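PDB 5F9Y: aminoacyl-tRNA synthetase from Cryptosporidium parvum, which probably attaches proline to its cognate tRNA, as a class II prolyl-tRNA synthetase, and here holds proline and AMP. Local coordinates for residues 176-181 / 269-274; 222-227 / 242-247. All coordinates share one frame; numbering follows the deposited sequence.

Contact 1 (176-181 / 269-274); sequences TAHSTR and HQTSWG. With PRO (proline), chain C.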
loop_
_atom_site.group_PDB
_atom_site.type_symbol
_atom_site.label_atom_id
_atom_site.label_comp_id
_atom_site.label_asym_id
_atom_site.label_seq_id
_atom_site.Cartn_x
_atom_site.Cartn_y
_atom_site.Cartn_z
ATOM N N THR A 176 -10.072 0.141 18.928
ATOM C CA THR A 176 -10.176 1.114 20.003
ATOM C C THR A 176 -11.617 1.204 20.482
ATOM O O THR A 176 -12.556 0.952 19.725
ATOM C CB THR A 176 -9.699 2.502 19.562
ATOM O OG1 THR A 176 -10.574 3.006 18.547
ATOM C CG2 THR A 176 -8.286 2.431 19.012
ATOM N N ALA A 177 -11.779 1.568 21.753
ATOM C CA ALA A 177 -13.083 1.777 22.366
ATOM C C ALA A 177 -13.078 3.109 23.099
ATOM O O ALA A 177 -12.118 3.435 23.804
ATOM C CB ALA A 177 -13.434 0.641 23.333
ATOM N N HIS A 178 -14.154 3.877 22.934
ATOM C CA HIS A 178 -14.230 5.231 23.462
ATOM C C HIS A 178 -15.544 5.433 24.205
ATOM O O HIS A 178 -16.495 4.663 24.055
ATOM C CB HIS A 178 -14.099 6.272 22.343
ATOM C CG HIS A 178 -12.895 6.077 21.477
ATOM N ND1 HIS A 178 -11.783 6.887 21.554
ATOM C CD2 HIS A 178 -12.627 5.158 20.518
ATOM C CE1 HIS A 178 -10.883 6.478 20.678
ATOM N NE2 HIS A 178 -11.369 5.431 20.036
ATOM N N SER A 179 -15.586 6.494 25.013
ATOM C CA SER A 179 -16.779 6.817 25.782
ATOM C C SER A 179 -17.782 7.653 25.001
ATOM O O SER A 179 -18.958 7.697 25.379
ATOM C CB SER A 179 -16.401 7.560 27.067
ATOM O OG SER A 179 -15.907 8.857 26.781
ATOM N N THR A 180 -17.348 8.318 23.932
ATOM C CA THR A 180 -18.224 9.132 23.104
ATOM C C THR A 180 -17.986 8.807 21.638
ATOM O O THR A 180 -16.881 8.425 21.241
ATOM C CB THR A 180 -18.000 10.637 23.337
ATOM O OG1 THR A 180 -16.641 10.974 23.030
ATOM C CG2 THR A 180 -18.302 11.013 24.781
ATOM N N ARG A 181 -19.040 8.962 20.834
ATOM C CA ARG A 181 -18.897 8.787 19.393
ATOM C C ARG A 181 -17.949 9.819 18.799
ATOM O O ARG A 181 -17.228 9.520 17.839
ATOM C CB ARG A 181 -20.265 8.875 18.715
ATOM C CG ARG A 181 -20.216 8.755 17.202
ATOM C CD ARG A 181 -21.520 9.201 16.569
ATOM N NE ARG A 181 -21.521 8.996 15.124
ATOM C CZ ARG A 181 -21.883 7.861 14.535
ATOM N NH1 ARG A 181 -22.270 6.824 15.267
ATOM N NH2 ARG A 181 -21.858 7.759 13.214
ATOM N N HIS A 269 -18.196 3.090 22.125
ATOM C CA HIS A 269 -18.051 3.536 20.743
ATOM C C HIS A 269 -16.698 3.044 20.240
ATOM O O HIS A 269 -15.650 3.543 20.663
ATOM C CB HIS A 269 -18.165 5.055 20.647
ATOM C CG HIS A 269 -19.417 5.603 21.259
ATOM N ND1 HIS A 269 -20.553 5.863 20.523
ATOM C CD2 HIS A 269 -19.713 5.933 22.539
ATOM C CE1 HIS A 269 -21.495 6.333 21.323
ATOM N NE2 HIS A 269 -21.010 6.385 22.550
ATOM N N GLN A 270 -16.723 2.064 19.342
ATOM C CA GLN A 270 -15.524 1.350 18.933
ATOM C C GLN A 270 -15.106 1.733 17.521
ATOM O O GLN A 270 -15.908 2.203 16.709
ATOM C CB GLN A 270 -15.738 -0.164 19.009
ATOM C CG GLN A 270 -16.068 -0.674 20.397
ATOM C CD GLN A 270 -16.258 -2.173 20.426
ATOM O OE1 GLN A 270 -17.376 -2.664 20.575
ATOM N NE2 GLN A 270 -15.164 -2.909 20.281
ATOM N N THR A 271 -13.818 1.530 17.243
ATOM C CA THR A 271 -13.257 1.673 15.910
ATOM C C THR A 271 -12.359 0.478 15.618
ATOM O O THR A 271 -11.836 -0.168 16.530
ATOM C CB THR A 271 -12.435 2.966 15.748
ATOM O OG1 THR A 271 -11.166 2.808 16.393
ATOM C CG2 THR A 271 -13.161 4.162 16.350
ATOM N N SER A 272 -12.184 0.193 14.330
ATOM C CA SER A 272 -11.237 -0.819 13.889
ATOM C C SER A 272 -10.652 -0.376 12.557
ATOM O O SER A 272 -11.358 0.196 11.722
ATOM C CB SER A 272 -11.889 -2.202 13.762
ATOM O OG SER A 272 -12.750 -2.269 12.640
ATOM N N TRP A 273 -9.357 -0.630 12.370
ATOM C CA TRP A 273 -8.634 -0.134 11.208
ATOM C C TRP A 273 -7.497 -1.091 10.876
ATOM O O TRP A 273 -6.875 -1.672 11.770
ATOM C CB TRP A 273 -8.099 1.285 11.452
ATOM C CG TRP A 273 -7.878 1.606 12.908
ATOM C CD1 TRP A 273 -8.824 1.992 13.813
ATOM C CD2 TRP A 273 -6.635 1.573 13.620
ATOM N NE1 TRP A 273 -8.249 2.193 15.043
ATOM C CE2 TRP A 273 -6.905 1.945 14.951
ATOM C CE3 TRP A 273 -5.319 1.264 13.262
ATOM C CZ2 TRP A 273 -5.911 2.016 15.925
ATOM C CZ3 TRP A 273 -4.333 1.335 14.229
ATOM C CH2 TRP A 273 -4.634 1.708 15.545
ATOM N N GLY A 274 -7.231 -1.247 9.586
ATOM C CA GLY A 274 -6.260 -2.226 9.129
ATOM C C GLY A 274 -5.495 -1.745 7.916
ATOM O O GLY A 274 -6.011 -0.984 7.093
HETATM N N PRO C . -11.118 -5.271 10.841
HETATM C CA PRO C . -11.273 -4.359 9.702
HETATM C C PRO C . -11.307 -5.095 8.368
HETATM O O PRO C . -11.314 -6.324 8.329
HETATM C CB PRO C . -10.036 -3.458 9.799
HETATM C CG PRO C . -9.056 -4.232 10.610
HETATM C CD PRO C . -9.874 -5.016 11.586
HETATM O OXT PRO C . -11.335 -4.476 7.304
#

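Contact 2 (222-227 / 242-247); sequences DITKSI and TSHLLG. With PRO (proline), chain C.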
loop_
_atom_site.group_PDB
_atom_site.type_symbol
_atom_site.label_atom_id
_atom_site.label_comp_id
_atom_site.label_asym_id
_atom_site.label_seq_id
_atom_site.Cartn_x
_atom_site.Cartn_y
_atom_site.Cartn_z
ATOM N N ASP A 222 -20.666 1.296 11.234
ATOM C CA ASP A 222 -21.516 2.476 11.134
ATOM C C ASP A 222 -21.060 3.402 10.014
ATOM O O ASP A 222 -21.809 3.641 9.062
ATOM C CB ASP A 222 -21.533 3.215 12.481
ATOM C CG ASP A 222 -22.507 4.373 12.502
ATOM O OD1 ASP A 222 -23.702 4.141 12.782
ATOM O OD2 ASP A 222 -22.078 5.518 12.249
ATOM N N ILE A 223 -19.841 3.928 10.101
ATOM C CA ILE A 223 -19.240 4.736 9.048
ATOM C C ILE A 223 -17.869 4.156 8.734
ATOM O O ILE A 223 -17.124 3.774 9.644
ATOM C CB ILE A 223 -19.125 6.221 9.452
ATOM C CG1 ILE A 223 -20.510 6.824 9.694
ATOM C CG2 ILE A 223 -18.383 7.017 8.388
ATOM C CD1 ILE A 223 -20.479 8.296 10.049
ATOM N N THR A 224 -17.537 4.082 7.446
ATOM C CA THR A 224 -16.264 3.532 6.993
ATOM C C THR A 224 -15.581 4.541 6.083
ATOM O O THR A 224 -16.140 4.929 5.052
ATOM C CB THR A 224 -16.461 2.202 6.261
ATOM O OG1 THR A 224 -16.839 1.186 7.201
ATOM C CG2 THR A 224 -15.180 1.786 5.549
ATOM N N LYS A 225 -14.379 4.962 6.464
ATOM C CA LYS A 225 -13.555 5.842 5.651
ATOM C C LYS A 225 -12.349 5.067 5.133
ATOM O O LYS A 225 -11.859 4.143 5.787
ATOM C CB LYS A 225 -13.101 7.065 6.452
ATOM C CG LYS A 225 -14.249 7.903 6.996
ATOM C CD LYS A 225 -13.738 9.088 7.796
ATOM C CE LYS A 225 -14.881 9.889 8.397
ATOM N NZ LYS A 225 -15.772 10.461 7.352
ATOM N N SER A 226 -11.876 5.442 3.947
ATOM C CA SER A 226 -10.821 4.681 3.296
ATOM C C SER A 226 -10.001 5.591 2.394
ATOM O O SER A 226 -10.359 6.744 2.138
ATOM C CB SER A 226 -11.397 3.519 2.484
ATOM O OG SER A 226 -12.092 4.000 1.346
ATOM N N ILE A 227 -8.885 5.048 1.911
ATOM C CA ILE A 227 -8.051 5.687 0.901
ATOM C C ILE A 227 -8.054 4.800 -0.335
ATOM O O ILE A 227 -7.887 3.579 -0.230
ATOM C CB ILE A 227 -6.616 5.924 1.409
ATOM C CG1 ILE A 227 -6.093 4.690 2.142
ATOM C CG2 ILE A 227 -6.565 7.136 2.319
ATOM C CD1 ILE A 227 -4.658 4.820 2.585
ATOM N N THR A 242 -8.410 0.953 5.089
ATOM C CA THR A 242 -9.725 1.283 5.621
ATOM C C THR A 242 -9.642 1.587 7.110
ATOM O O THR A 242 -8.829 1.012 7.838
ATOM C CB THR A 242 -10.729 0.144 5.399
ATOM O OG1 THR A 242 -10.145 -1.098 5.812
ATOM C CG2 THR A 242 -11.128 0.059 3.935
ATOM N N SER A 243 -10.512 2.495 7.554
ATOM C CA SER A 243 -10.621 2.882 8.959
ATOM C C SER A 243 -12.103 2.974 9.295
ATOM O O SER A 243 -12.797 3.867 8.796
ATOM C CB SER A 243 -9.910 4.211 9.221
ATOM O OG SER A 243 -9.937 4.547 10.598
ATOM N N HIS A 244 -12.588 2.065 10.137
ATOM C CA HIS A 244 -14.018 1.899 10.380
ATOM C C HIS A 244 -14.430 2.545 11.696
ATOM O O HIS A 244 -13.786 2.330 12.728
ATOM C CB HIS A 244 -14.396 0.418 10.405
ATOM C CG HIS A 244 -13.805 -0.376 9.285
ATOM N ND1 HIS A 244 -14.232 -0.256 7.980
ATOM C CD2 HIS A 244 -12.821 -1.306 9.275
ATOM C CE1 HIS A 244 -13.534 -1.075 7.214
ATOM N NE2 HIS A 244 -12.671 -1.724 7.975
ATOM N N LEU A 245 -15.513 3.318 11.659
ATOM C CA LEU A 245 -16.197 3.760 12.872
ATOM C C LEU A 245 -17.290 2.741 13.165
ATOM O O LEU A 245 -18.359 2.765 12.551
ATOM C CB LEU A 245 -16.768 5.164 12.705
ATOM C CG LEU A 245 -17.647 5.644 13.865
ATOM C CD1 LEU A 245 -16.836 5.771 15.149
ATOM C CD2 LEU A 245 -18.339 6.956 13.524
ATOM N N LEU A 246 -17.017 1.827 14.099
ATOM C CA LEU A 246 -17.982 0.778 14.405
ATOM C C LEU A 246 -19.165 1.296 15.210
ATOM O O LEU A 246 -20.224 0.659 15.208
ATOM C CB LEU A 246 -17.296 -0.363 15.158
ATOM C CG LEU A 246 -16.115 -1.010 14.435
ATOM C CD1 LEU A 246 -15.518 -2.128 15.273
ATOM C CD2 LEU A 246 -16.541 -1.527 13.070
ATOM N N GLY A 247 -19.012 2.432 15.888
ATOM C CA GLY A 247 -20.101 2.960 16.689
ATOM C C GLY A 247 -20.416 2.045 17.856
ATOM O O GLY A 247 -19.526 1.454 18.477
HETATM N N PRO C . -11.118 -5.271 10.841
HETATM C CA PRO C . -11.273 -4.359 9.702
HETATM C C PRO C . -11.307 -5.095 8.368
HETATM O O PRO C . -11.314 -6.324 8.329
HETATM C CB PRO C . -10.036 -3.458 9.799
HETATM C CG PRO C . -9.056 -4.232 10.610
HETATM C CD PRO C . -9.874 -5.016 11.586
HETATM O OXT PRO C . -11.335 -4.476 7.304
#

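Contact 1 (176-181 / 269-274)
The carbonyl oxygen of His269 takes the shortest sound hydrogen bond between 176-181 and 269-274, from His178 N to His269 O at 2.7 Å, somewhat bent at the hydrogen (139°). Two weaker approaches share this oxygen. Ala177 CA lies 3.6 Å from His269 O in a C-H...O contact, and the imidazole of His178 turns its edge to it, with CD2 3.4 Å from His269 O. His269 N returns a straighter bond to His178 O, and a second reciprocal pair joins Thr176 to Thr271. Between these two hydrogen-bonded pairs of the antiparallel strands lies the non-hydrogen-bonded pair Ala177 and Gln270, where Gln270 CA comes 3.1 Å from Thr176 O.

The His269 ring packs face-on against the backbone where the chain enters the next helix. With CG anti to its carbonyl carbon (chi1 -54°), the ring lies flat against the start of that helix: Arg181 N stands 3.3 Å above its plane, over the centre, while Thr180 C is displaced toward the rim. Arg181 CB adds a contact of 3.5 Å to His269 ND1. The polar end of the histidine is held from elsewhere, NE2 by Glu266. On the sheet face that carries His178 and His269, Thr176 CG2 meets the edge of the Trp273 indole, 3.9 Å from Trp273 CZ2.

Strand 168-178 is thus held between strand 265-276 and strand 144-153, where Leu144 and Ala177 are joined by backbone hydrogen bonding. Strand 236-247 flanks the other edge of 265-276. Helix 181-202, N-capped by Thr180, packs on the face bearing His178 and Trp273, whereas helix 125-135 lies against Gln270 on the opposite face, in the antiparallel sheet of the class II catalytic core.

Contact 2 (222-227 / 242-247)
In the beta hairpin of strands 223-231 and 236-247, the second strand lines the proline site through His244, with the first strand behind it. His244 NE2 donates to OXT of the bound proline at 3.1 Å (153°), the carboxylate oxygen lying near the ring plane. At the other ring nitrogen, His244 ND1 is hydrogen-bonded to Thr224 OG1 at 3.1 Å, and either could be the donor. The threonine therefore acts as a second-shell residue that helps to fix the rotation of the ring, and is itself held by the backbone N of Phe218. It lies alongside the imidazole and points the same way, its OG1 set beside the backbone N (chi1 -71°).

Thr224 and His244 form a non-hydrogen-bonded pair, flanked by the hydrogen-bonded pairs Ile223-Leu245 and Lys225-Ser243. At one end the regular pairing gives way to a classic beta bulge: Asp222 N and Ile223 N both donate to Leu245 O, at 3.0 and 3.1 Å. Away from the ligand, Ile223 CB rests against Leu245 CB at 4.2 Å. Toward the other end of the hairpin, Ser226 CB meets Thr242 CG2 at 3.8 Å, and Thr242 also touches the bound AMP.

In the fold
Both contacts are antiparallel strand pairings, largely buried, within the class II catalytic region. Contact 2 is nested along the chain inside the loop closed by contact 1, and it is local, a single hairpin, whereas contact 1 joins strands distant in sequence. They meet where strand 265-276 runs beside strand 236-247: Ser272 O probably accepts a hydrogen bond from His244 N, and Gln270 O packs on Leu246. Arg181 and Asp222, at the ends of their segments, are modelled as a salt bridge, though its short separation leaves the detail uncertain. Both also reach the bound proline: contact 1 offers backbone atoms of Trp273 and Gly274 to its ring, while contact 2 meets its carboxylate through a histidine side chain.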